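Local coordinates for protein erythrocyte binding antigen 140 (Plasmodium falciparum, PDB 4GF2) that probably binds a host cell surface receptor, the sialic acid-bearing glycophorin C, when the malaria parasite invades erythrocytes, at residues Gln478-Phe483 / Lys550-Ile555; Ser534-Gln539 / Val577-Lys582; Lys559-Glu562 / Lys568-Ser571. The protein carries 3 engineered substitutions. All blocks are in the same frame, centred on the assembly; numbering follows the deposited sequence.

In the fold
All three contacts lie near one end of this elongated, largely helical chain. Contacts 1 and 2 join late loops to the two long helices 478-508 and 518-548, which follow each other in sequence; contact 3 joins the loop before short helix 563-570 to that helix's own end. The helical segment of contact 1, 478-483, lies within the second Duffy binding domain. Contact 2 uses helix 518-548 about 18 Å away (centre to centre), its segments alternating in sequence with those of contact 1. Contact 3, about 11 Å from contact 1 and 13 Å from contact 2, comes later in the chain than both segments of contact 1 and falls between those of contact 2, bracing the short helix there.

Contact 1 (Gln478-Phe483 / Lys550-Ile555); sequences QFLRWF and KMYDNI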
loop_
_atom_site.group_PDB
_atom_site.type_symbol
_atom_site.label_atom_id
_atom_site.label_comp_id
_atom_site.label_asym_id
_atom_site.label_seq_id
_atom_site.Cartn_x
_atom_site.Cartn_y
_atom_site.Cartn_z
ATOM N N GLN A 478 -29.191 -3.179 4.214
ATOM C CA GLN A 478 -28.811 -4.559 3.951
ATOM C C GLN A 478 -30.007 -5.512 4.018
ATOM O O GLN A 478 -30.237 -6.287 3.093
ATOM C CB GLN A 478 -27.739 -4.986 4.951
ATOM C CG GLN A 478 -27.128 -6.339 4.675
ATOM C CD GLN A 478 -25.950 -6.618 5.581
ATOM O OE1 GLN A 478 -26.019 -6.393 6.789
ATOM N NE2 GLN A 478 -24.852 -7.091 5.002
ATOM N N PHE A 479 -30.763 -5.454 5.109
ATOM C CA PHE A 479 -31.904 -6.348 5.286
ATOM C C PHE A 479 -32.861 -6.302 4.101
ATOM O O PHE A 479 -33.378 -7.334 3.672
ATOM C CB PHE A 479 -32.679 -6.001 6.552
ATOM C CG PHE A 479 -34.038 -6.630 6.605
ATOM C CD1 PHE A 479 -34.175 -7.990 6.824
ATOM C CD2 PHE A 479 -35.179 -5.867 6.423
ATOM C CE1 PHE A 479 -35.425 -8.574 6.870
ATOM C CE2 PHE A 479 -36.430 -6.444 6.467
ATOM C CZ PHE A 479 -36.554 -7.799 6.690
ATOM N N LEU A 480 -33.106 -5.102 3.587
ATOM C CA LEU A 480 -33.998 -4.934 2.447
ATOM C C LEU A 480 -33.426 -5.631 1.216
ATOM O O LEU A 480 -34.164 -6.233 0.434
ATOM C CB LEU A 480 -34.235 -3.448 2.162
ATOM C CG LEU A 480 -35.055 -2.693 3.214
ATOM C CD1 LEU A 480 -35.103 -1.204 2.901
ATOM C CD2 LEU A 480 -36.461 -3.259 3.306
ATOM N N ARG A 481 -32.109 -5.556 1.050
ATOM C CA ARG A 481 -31.457 -6.226 -0.065
ATOM C C ARG A 481 -31.580 -7.732 0.096
ATOM O O ARG A 481 -31.803 -8.452 -0.877
ATOM C CB ARG A 481 -29.985 -5.833 -0.148
ATOM C CG ARG A 481 -29.747 -4.336 -0.236
ATOM C CD ARG A 481 -28.323 -4.030 -0.663
ATOM N NE ARG A 481 -27.337 -4.857 0.034
ATOM C CZ ARG A 481 -26.653 -4.487 1.114
ATOM N NH1 ARG A 481 -26.832 -3.289 1.659
ATOM N NH2 ARG A 481 -25.778 -5.326 1.654
ATOM N N TRP A 482 -31.442 -8.203 1.331
ATOM C CA TRP A 482 -31.494 -9.630 1.614
ATOM C C TRP A 482 -32.903 -10.167 1.441
ATOM O O TRP A 482 -33.098 -11.239 0.875
ATOM C CB TRP A 482 -30.998 -9.913 3.033
ATOM C CG TRP A 482 -29.535 -9.709 3.183
ATOM C CD1 TRP A 482 -28.649 -9.368 2.199
ATOM C CD2 TRP A 482 -28.770 -9.836 4.386
ATOM N NE1 TRP A 482 -27.382 -9.274 2.718
ATOM C CE2 TRP A 482 -27.430 -9.556 4.057
ATOM C CE3 TRP A 482 -29.090 -10.158 5.707
ATOM C CZ2 TRP A 482 -26.413 -9.585 5.004
ATOM C CZ3 TRP A 482 -28.079 -10.187 6.644
ATOM C CH2 TRP A 482 -26.756 -9.904 6.288
ATOM N N PHE A 483 -33.878 -9.415 1.939
ATOM C CA PHE A 483 -35.279 -9.806 1.847
ATOM C C PHE A 483 -35.643 -10.118 0.397
ATOM O O PHE A 483 -36.236 -11.158 0.104
ATOM C CB PHE A 483 -36.171 -8.682 2.379
ATOM C CG PHE A 483 -37.617 -9.073 2.557
ATOM C CD1 PHE A 483 -38.009 -10.402 2.525
ATOM C CD2 PHE A 483 -38.584 -8.104 2.753
ATOM C CE1 PHE A 483 -39.337 -10.752 2.689
ATOM C CE2 PHE A 483 -39.912 -8.449 2.916
ATOM C CZ PHE A 483 -40.288 -9.774 2.883
ATOM N N LYS A 550 -40.597 4.053 10.840
ATOM C CA LYS A 550 -40.196 5.064 9.863
ATOM C C LYS A 550 -38.711 4.985 9.508
ATOM O O LYS A 550 -38.077 6.002 9.222
ATOM C CB LYS A 550 -40.546 6.466 10.376
ATOM C CG LYS A 550 -42.024 6.648 10.690
ATOM C CD LYS A 550 -42.337 8.062 11.155
ATOM C CE LYS A 550 -43.814 8.223 11.478
ATOM N NZ LYS A 550 -44.155 9.606 11.913
ATOM N N MET A 551 -38.167 3.773 9.517
ATOM C CA MET A 551 -36.768 3.560 9.160
ATOM C C MET A 551 -36.596 3.602 7.644
ATOM O O MET A 551 -35.480 3.736 7.141
ATOM C CB MET A 551 -36.275 2.219 9.712
ATOM C CG MET A 551 -36.373 2.102 11.229
ATOM S SD MET A 551 -36.130 0.422 11.846
ATOM C CE MET A 551 -34.393 0.164 11.501
ATOM N N TYR A 552 -37.708 3.495 6.921
ATOM C CA TYR A 552 -37.686 3.481 5.463
ATOM C C TYR A 552 -38.373 4.714 4.880
ATOM O O TYR A 552 -38.978 4.650 3.810
ATOM C CB TYR A 552 -38.375 2.216 4.944
ATOM C CG TYR A 552 -37.843 0.936 5.550
ATOM C CD1 TYR A 552 -36.515 0.827 5.941
ATOM C CD2 TYR A 552 -38.671 -0.164 5.736
ATOM C CE1 TYR A 552 -36.024 -0.341 6.494
ATOM C CE2 TYR A 552 -38.190 -1.336 6.291
ATOM C CZ TYR A 552 -36.867 -1.418 6.667
ATOM O OH TYR A 552 -36.382 -2.582 7.219
ATOM N N ASP A 553 -38.277 5.836 5.588
ATOM C CA ASP A 553 -38.889 7.082 5.135
ATOM C C ASP A 553 -38.183 7.641 3.904
ATOM O O ASP A 553 -38.833 8.110 2.968
ATOM C CB ASP A 553 -38.864 8.131 6.250
ATOM C CG ASP A 553 -40.174 8.209 7.009
ATOM O OD1 ASP A 553 -40.889 7.187 7.073
ATOM O OD2 ASP A 553 -40.488 9.296 7.541
ATOM N N ASN A 554 -36.853 7.589 3.911
ATOM C CA ASN A 554 -36.057 8.156 2.827
ATOM C C ASN A 554 -35.770 7.154 1.710
ATOM O O ASN A 554 -34.887 7.375 0.883
ATOM C CB ASN A 554 -34.734 8.703 3.372
ATOM C CG ASN A 554 -34.933 9.680 4.516
ATOM O OD1 ASN A 554 -35.233 10.857 4.302
ATOM N ND2 ASN A 554 -34.761 9.196 5.742
ATOM N N ILE A 555 -36.523 6.058 1.687
ATOM C CA ILE A 555 -36.312 5.014 0.693
ATOM C C ILE A 555 -37.535 4.857 -0.198
ATOM O O ILE A 555 -38.530 4.255 0.202
ATOM C CB ILE A 555 -36.007 3.664 1.361
ATOM C CG1 ILE A 555 -34.770 3.788 2.252
ATOM C CG2 ILE A 555 -35.807 2.584 0.307
ATOM C CD1 ILE A 555 -34.381 2.505 2.946
#
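F479 and L480, in the first turn of helix 478-508, receive Y552 and I555 from the loop that follows helix 518-548, a helix-to-loop contact whose helical segment belongs to the second Duffy binding domain. The loop enters through a type I beta turn from K550 to D553, which brings Y552 to the helix. With CG anti to the backbone N (chi1 165°), the F479 ring offers its edge to the tyrosine: Y552 OH lies near the ring plane, 3.6 Å from F479 CD2, and the two side chains meet at about a right angle. Next along the helix, L480 runs past Y552 in the opposite direction and lays its isobutyl branch over one face of the phenol. L480 CD1 stands 4.0 Å from the Y552 ring centroid and only 20° off the ring normal, a CH-pi contact, while L480 CD2 approaches Y552 CZ at 3.9 Å. The same CD1 of L480 also meets I555 CD1 tip to tip at 3.8 Å, so one methyl joins both loop residues. The next two side chains serve other surfaces: R481 forms salt bridges with D401 and D404, and W482 NE1 hydrogen-bonds to D401 OD1. The W482 ring, in turn, has Q478 CG 3.2 Å above the plane of one face, offset toward the rim.

Contact 2 (Ser534-Gln539 / Val577-Lys582); sequences SEYEKQ and VNFDDK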
loop_
_atom_site.group_PDB
_atom_site.type_symbol
_atom_site.label_atom_id
_atom_site.label_comp_id
_atom_site.label_asym_id
_atom_site.label_seq_id
_atom_site.Cartn_x
_atom_site.Cartn_y
_atom_site.Cartn_z
ATOM N N SER A 534 -41.756 -20.067 7.765
ATOM C CA SER A 534 -41.262 -19.439 8.984
ATOM C C SER A 534 -40.255 -18.335 8.661
ATOM O O SER A 534 -40.277 -17.271 9.280
ATOM C CB SER A 534 -40.654 -20.474 9.939
ATOM O OG SER A 534 -39.642 -21.243 9.319
ATOM N N GLU A 535 -39.393 -18.582 7.679
ATOM C CA GLU A 535 -38.407 -17.590 7.266
ATOM C C GLU A 535 -39.127 -16.346 6.770
ATOM O O GLU A 535 -38.768 -15.218 7.115
ATOM C CB GLU A 535 -37.521 -18.144 6.155
ATOM C CG GLU A 535 -36.649 -19.309 6.574
ATOM C CD GLU A 535 -35.917 -19.928 5.398
ATOM O OE1 GLU A 535 -36.123 -19.461 4.260
ATOM O OE2 GLU A 535 -35.135 -20.879 5.612
ATOM N N TYR A 536 -40.150 -16.571 5.953
ATOM C CA TYR A 536 -40.969 -15.498 5.412
ATOM C C TYR A 536 -41.599 -14.677 6.530
ATOM O O TYR A 536 -41.539 -13.450 6.518
ATOM C CB TYR A 536 -42.059 -16.087 4.518
ATOM C CG TYR A 536 -43.102 -15.091 4.069
ATOM C CD1 TYR A 536 -42.914 -14.325 2.925
ATOM C CD2 TYR A 536 -44.279 -14.922 4.781
ATOM C CE1 TYR A 536 -43.869 -13.417 2.507
ATOM C CE2 TYR A 536 -45.238 -14.016 4.372
ATOM C CZ TYR A 536 -45.029 -13.268 3.234
ATOM O OH TYR A 536 -45.981 -12.363 2.824
ATOM N N GLU A 537 -42.195 -15.365 7.499
ATOM C CA GLU A 537 -42.884 -14.705 8.601
ATOM C C GLU A 537 -41.938 -13.838 9.418
ATOM O O GLU A 537 -42.281 -12.717 9.793
ATOM C CB GLU A 537 -43.546 -15.743 9.507
ATOM C CG GLU A 537 -44.769 -16.400 8.891
ATOM C CD GLU A 537 -45.347 -17.489 9.771
ATOM O OE1 GLU A 537 -44.638 -17.953 10.687
ATOM O OE2 GLU A 537 -46.514 -17.877 9.548
ATOM N N LYS A 538 -40.749 -14.364 9.695
ATOM C CA LYS A 538 -39.743 -13.620 10.442
ATOM C C LYS A 538 -39.438 -12.295 9.756
ATOM O O LYS A 538 -39.541 -11.230 10.365
ATOM C CB LYS A 538 -38.454 -14.437 10.575
ATOM C CG LYS A 538 -38.512 -15.538 11.625
ATOM C CD LYS A 538 -37.161 -16.227 11.771
ATOM C CE LYS A 538 -37.162 -17.254 12.895
ATOM N NZ LYS A 538 -38.045 -18.417 12.603
ATOM N N GLN A 539 -39.067 -12.368 8.484
ATOM C CA GLN A 539 -38.638 -11.188 7.745
ATOM C C GLN A 539 -39.774 -10.204 7.503
ATOM O O GLN A 539 -39.568 -8.991 7.514
ATOM C CB GLN A 539 -38.025 -11.607 6.415
ATOM C CG GLN A 539 -36.737 -12.387 6.570
ATOM C CD GLN A 539 -36.302 -13.020 5.275
ATOM O OE1 GLN A 539 -35.380 -12.544 4.615
ATOM N NE2 GLN A 539 -36.971 -14.099 4.897
ATOM N N VAL A 577 -45.962 -14.695 -9.375
ATOM C CA VAL A 577 -46.478 -15.333 -8.172
ATOM C C VAL A 577 -47.162 -14.322 -7.266
ATOM O O VAL A 577 -46.654 -13.224 -7.047
ATOM C CB VAL A 577 -45.350 -16.009 -7.374
ATOM C CG1 VAL A 577 -45.904 -16.658 -6.114
ATOM C CG2 VAL A 577 -44.631 -17.035 -8.237
ATOM N N ASN A 578 -48.322 -14.702 -6.743
ATOM C CA ASN A 578 -49.024 -13.889 -5.759
ATOM C C ASN A 578 -49.004 -14.577 -4.402
ATOM O O ASN A 578 -49.427 -15.727 -4.274
ATOM C CB ASN A 578 -50.465 -13.629 -6.203
ATOM C CG ASN A 578 -50.546 -12.698 -7.400
ATOM O OD1 ASN A 578 -49.674 -11.855 -7.604
ATOM N ND2 ASN A 578 -51.602 -12.845 -8.194
ATOM N N PHE A 579 -48.505 -13.872 -3.393
ATOM C CA PHE A 579 -48.366 -14.435 -2.055
ATOM C C PHE A 579 -49.723 -14.634 -1.389
ATOM O O PHE A 579 -50.057 -13.952 -0.420
ATOM C CB PHE A 579 -47.486 -13.536 -1.190
ATOM C CG PHE A 579 -46.051 -13.486 -1.634
ATOM C CD1 PHE A 579 -45.642 -12.590 -2.607
ATOM C CD2 PHE A 579 -45.111 -14.337 -1.075
ATOM C CE1 PHE A 579 -44.319 -12.543 -3.016
ATOM C CE2 PHE A 579 -43.786 -14.295 -1.480
ATOM C CZ PHE A 579 -43.391 -13.398 -2.449
ATOM N N ASP A 580 -50.497 -15.576 -1.919
ATOM C CA ASP A 580 -51.797 -15.910 -1.360
ATOM C C ASP A 580 -51.588 -16.617 -0.030
ATOM O O ASP A 580 -50.477 -16.634 0.503
ATOM C CB ASP A 580 -52.558 -16.830 -2.314
ATOM C CG ASP A 580 -52.549 -16.327 -3.743
ATOM O OD1 ASP A 580 -52.347 -15.111 -3.946
ATOM O OD2 ASP A 580 -52.741 -17.149 -4.664
ATOM N N ASP A 581 -52.654 -17.200 0.506
ATOM C CA ASP A 581 -52.531 -18.059 1.675
ATOM C C ASP A 581 -52.353 -19.501 1.210
ATOM O O ASP A 581 -52.108 -20.401 2.013
ATOM C CB ASP A 581 -53.757 -17.935 2.577
ATOM C CG ASP A 581 -53.425 -18.159 4.041
ATOM O OD1 ASP A 581 -53.510 -19.316 4.506
ATOM O OD2 ASP A 581 -53.071 -17.177 4.728
ATOM N N LYS A 582 -52.478 -19.707 -0.097
ATOM C CA LYS A 582 -52.240 -21.012 -0.700
ATOM C C LYS A 582 -50.760 -21.209 -1.013
ATOM O O LYS A 582 -50.283 -22.339 -1.089
ATOM C CB LYS A 582 -53.053 -21.156 -1.990
ATOM C CG LYS A 582 -54.561 -21.076 -1.800
ATOM C CD LYS A 582 -55.287 -21.181 -3.134
ATOM C CE LYS A 582 -56.795 -21.194 -2.952
ATOM N NZ LYS A 582 -57.516 -21.284 -4.253
#
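Y536 and F579 carry this contact through their rings alone, one projecting from helix 518-548 and the other from the loop between helices 563-570 and 592-595. The nearest atoms are Y536 CE1 and F579 CD2, 3.9 Å apart, with F579 CE2 at 4.1 Å from the same tyrosine carbon. The ring planes differ by only 17°, yet the centroids are 5.8 Å apart; the rings have slid past each other until they barely overlap, and the touch is one of neighbouring corners. It is a modest apolar contact near the surface, with no hydrogen bond across it.

Each ring is presented by its own backbone. On the helix, CG of Y536 stands anti to the backbone N (chi1 171°), which carries the phenol outward to the loop. F579 is the centre of an inverse gamma turn, a tight bend closed between N578 O and D580 N that turns the phenyl ring toward the helix. One residue before the tyrosine, E535 O is gripped twice: Q539 N reaches it at 3.2 Å, and Q539 NE2, at 3.1 Å, comes from the opposite face of the carbonyl plane. The second bond ties the Q539 amide back onto its own helix.

Further out, the F584 ring meets that of Y536 with planes at about 50°. Y536 and F579 both rest on N564 of short helix 563-570, and F579 also on L567, while W486 of helix 478-508 packs on Y536 and hydrogen-bonds through NE1 to E535 OE1.

Contact 3 (Lys559-Glu562 / Lys568-Ser571); sequences KNKE and KEKS
K561 reaches across to E569 and closes a salt bridge that spans short helix 563-570, from the loop in front of it to its last turn. From CB, the lysine chain leaves with CG anti to the carbonyl carbon (chi1 -70°) and is extended from there on, so it runs past the glutamate with E569 OE1 beside its far half. CD is the first atom to come near, with E569 OE1 3.7 Å away, and CE follows at 3.8 Å from that oxygen. At the tip, NZ turns across to donate a hydrogen bond of 2.8 Å to E569 OE1. The other oxygen, E569 OE2, stays 3.6 Å from NZ, so the grip on the carboxylate is one-sided. OE1 accepts through its syn lone pair, the one on the side of OE2.

E569 is likewise extended beyond CG, and the two chains meet at about a right angle. Because E569 lies near the C-terminal end of its helix, where a negative charge is poorly placed against the helix dipole, the lysine may offset part of that cost. The bridge is near the surface, where solvent probably weakens it.

Next to the lysine in sequence, E562 takes the N-cap position, so the bridge links residues around both ends of helix 563-570. K561 O accepts a hydrogen bond from Y543 OH of helix 518-548, and S571 OG hydrogen-bonds to K484 O of helix 478-508, placing the short helix against both long ones.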
loop_
_atom_site.group_PDB
_atom_site.type_symbol
_atom_site.label_atom_id
_atom_site.label_comp_id
_atom_site.label_asym_id
_atom_site.label_seq_id
_atom_site.Cartn_x
_atom_site.Cartn_y
_atom_site.Cartn_z
ATOM N N LYS A 559 -41.446 2.920 0.998
ATOM C CA LYS A 559 -42.353 3.625 1.895
ATOM C C LYS A 559 -43.799 3.202 1.664
ATOM O O LYS A 559 -44.333 3.341 0.564
ATOM C CB LYS A 559 -42.227 5.138 1.703
ATOM C CG LYS A 559 -43.099 5.949 2.652
ATOM C CD LYS A 559 -43.269 7.380 2.175
ATOM C CE LYS A 559 -44.252 8.141 3.051
ATOM N NZ LYS A 559 -44.631 9.451 2.455
ATOM N N ASN A 560 -44.422 2.680 2.715
ATOM C CA ASN A 560 -45.830 2.305 2.673
ATOM C C ASN A 560 -46.149 1.327 1.545
ATOM O O ASN A 560 -47.052 1.562 0.741
ATOM C CB ASN A 560 -46.705 3.551 2.548
ATOM C CG ASN A 560 -48.173 3.252 2.760
ATOM O OD1 ASN A 560 -48.531 2.244 3.370
ATOM N ND2 ASN A 560 -49.035 4.128 2.257
ATOM N N LYS A 561 -45.397 0.234 1.489
ATOM C CA LYS A 561 -45.703 -0.868 0.587
ATOM C C LYS A 561 -45.694 -2.165 1.381
ATOM O O LYS A 561 -44.683 -2.523 1.983
ATOM C CB LYS A 561 -44.688 -0.945 -0.554
ATOM C CG LYS A 561 -44.794 0.190 -1.555
ATOM C CD LYS A 561 -43.915 -0.062 -2.769
ATOM C CE LYS A 561 -44.090 1.026 -3.818
ATOM N NZ LYS A 561 -43.320 0.738 -5.059
ATOM N N GLU A 562 -46.827 -2.858 1.394
ATOM C CA GLU A 562 -46.942 -4.107 2.136
ATOM C C GLU A 562 -45.774 -5.025 1.789
ATOM O O GLU A 562 -45.351 -5.100 0.635
ATOM C CB GLU A 562 -48.275 -4.794 1.833
ATOM C CG GLU A 562 -49.059 -5.201 3.071
ATOM C CD GLU A 562 -49.483 -4.013 3.915
ATOM O OE1 GLU A 562 -50.654 -3.586 3.800
ATOM O OE2 GLU A 562 -48.648 -3.507 4.694
ATOM N N LYS A 568 -42.996 -8.861 -4.607
ATOM C CA LYS A 568 -43.484 -9.056 -5.972
ATOM C C LYS A 568 -42.875 -8.046 -6.940
ATOM O O LYS A 568 -42.711 -8.336 -8.123
ATOM C CB LYS A 568 -45.013 -8.966 -6.021
ATOM C CG LYS A 568 -45.710 -10.272 -6.393
ATOM C CD LYS A 568 -46.606 -10.103 -7.616
ATOM C CE LYS A 568 -45.795 -9.837 -8.876
ATOM N NZ LYS A 568 -46.654 -9.661 -10.078
ATOM N N GLU A 569 -42.538 -6.863 -6.435
ATOM C CA GLU A 569 -41.959 -5.817 -7.272
ATOM C C GLU A 569 -40.453 -5.988 -7.449
ATOM O O GLU A 569 -39.965 -6.147 -8.569
ATOM C CB GLU A 569 -42.255 -4.437 -6.682
ATOM C CG GLU A 569 -43.717 -4.031 -6.771
ATOM C CD GLU A 569 -43.946 -2.591 -6.359
ATOM O OE1 GLU A 569 -43.013 -1.977 -5.799
ATOM O OE2 GLU A 569 -45.057 -2.070 -6.600
ATOM N N LYS A 570 -39.720 -5.952 -6.339
ATOM C CA LYS A 570 -38.261 -6.021 -6.372
ATOM C C LYS A 570 -37.742 -7.392 -6.808
ATOM O O LYS A 570 -36.675 -7.493 -7.410
ATOM C CB LYS A 570 -37.686 -5.665 -5.000
ATOM C CG LYS A 570 -37.840 -4.200 -4.621
ATOM C CD LYS A 570 -36.920 -3.310 -5.444
ATOM C CE LYS A 570 -36.981 -1.864 -4.979
ATOM N NZ LYS A 570 -35.981 -1.008 -5.675
ATOM N N SER A 571 -38.497 -8.441 -6.499
ATOM C CA SER A 571 -38.097 -9.801 -6.847
ATOM C C SER A 571 -38.661 -10.218 -8.204
ATOM O O SER A 571 -39.795 -10.690 -8.293
ATOM C CB SER A 571 -38.560 -10.786 -5.771
ATOM O OG SER A 571 -37.959 -10.501 -4.520
#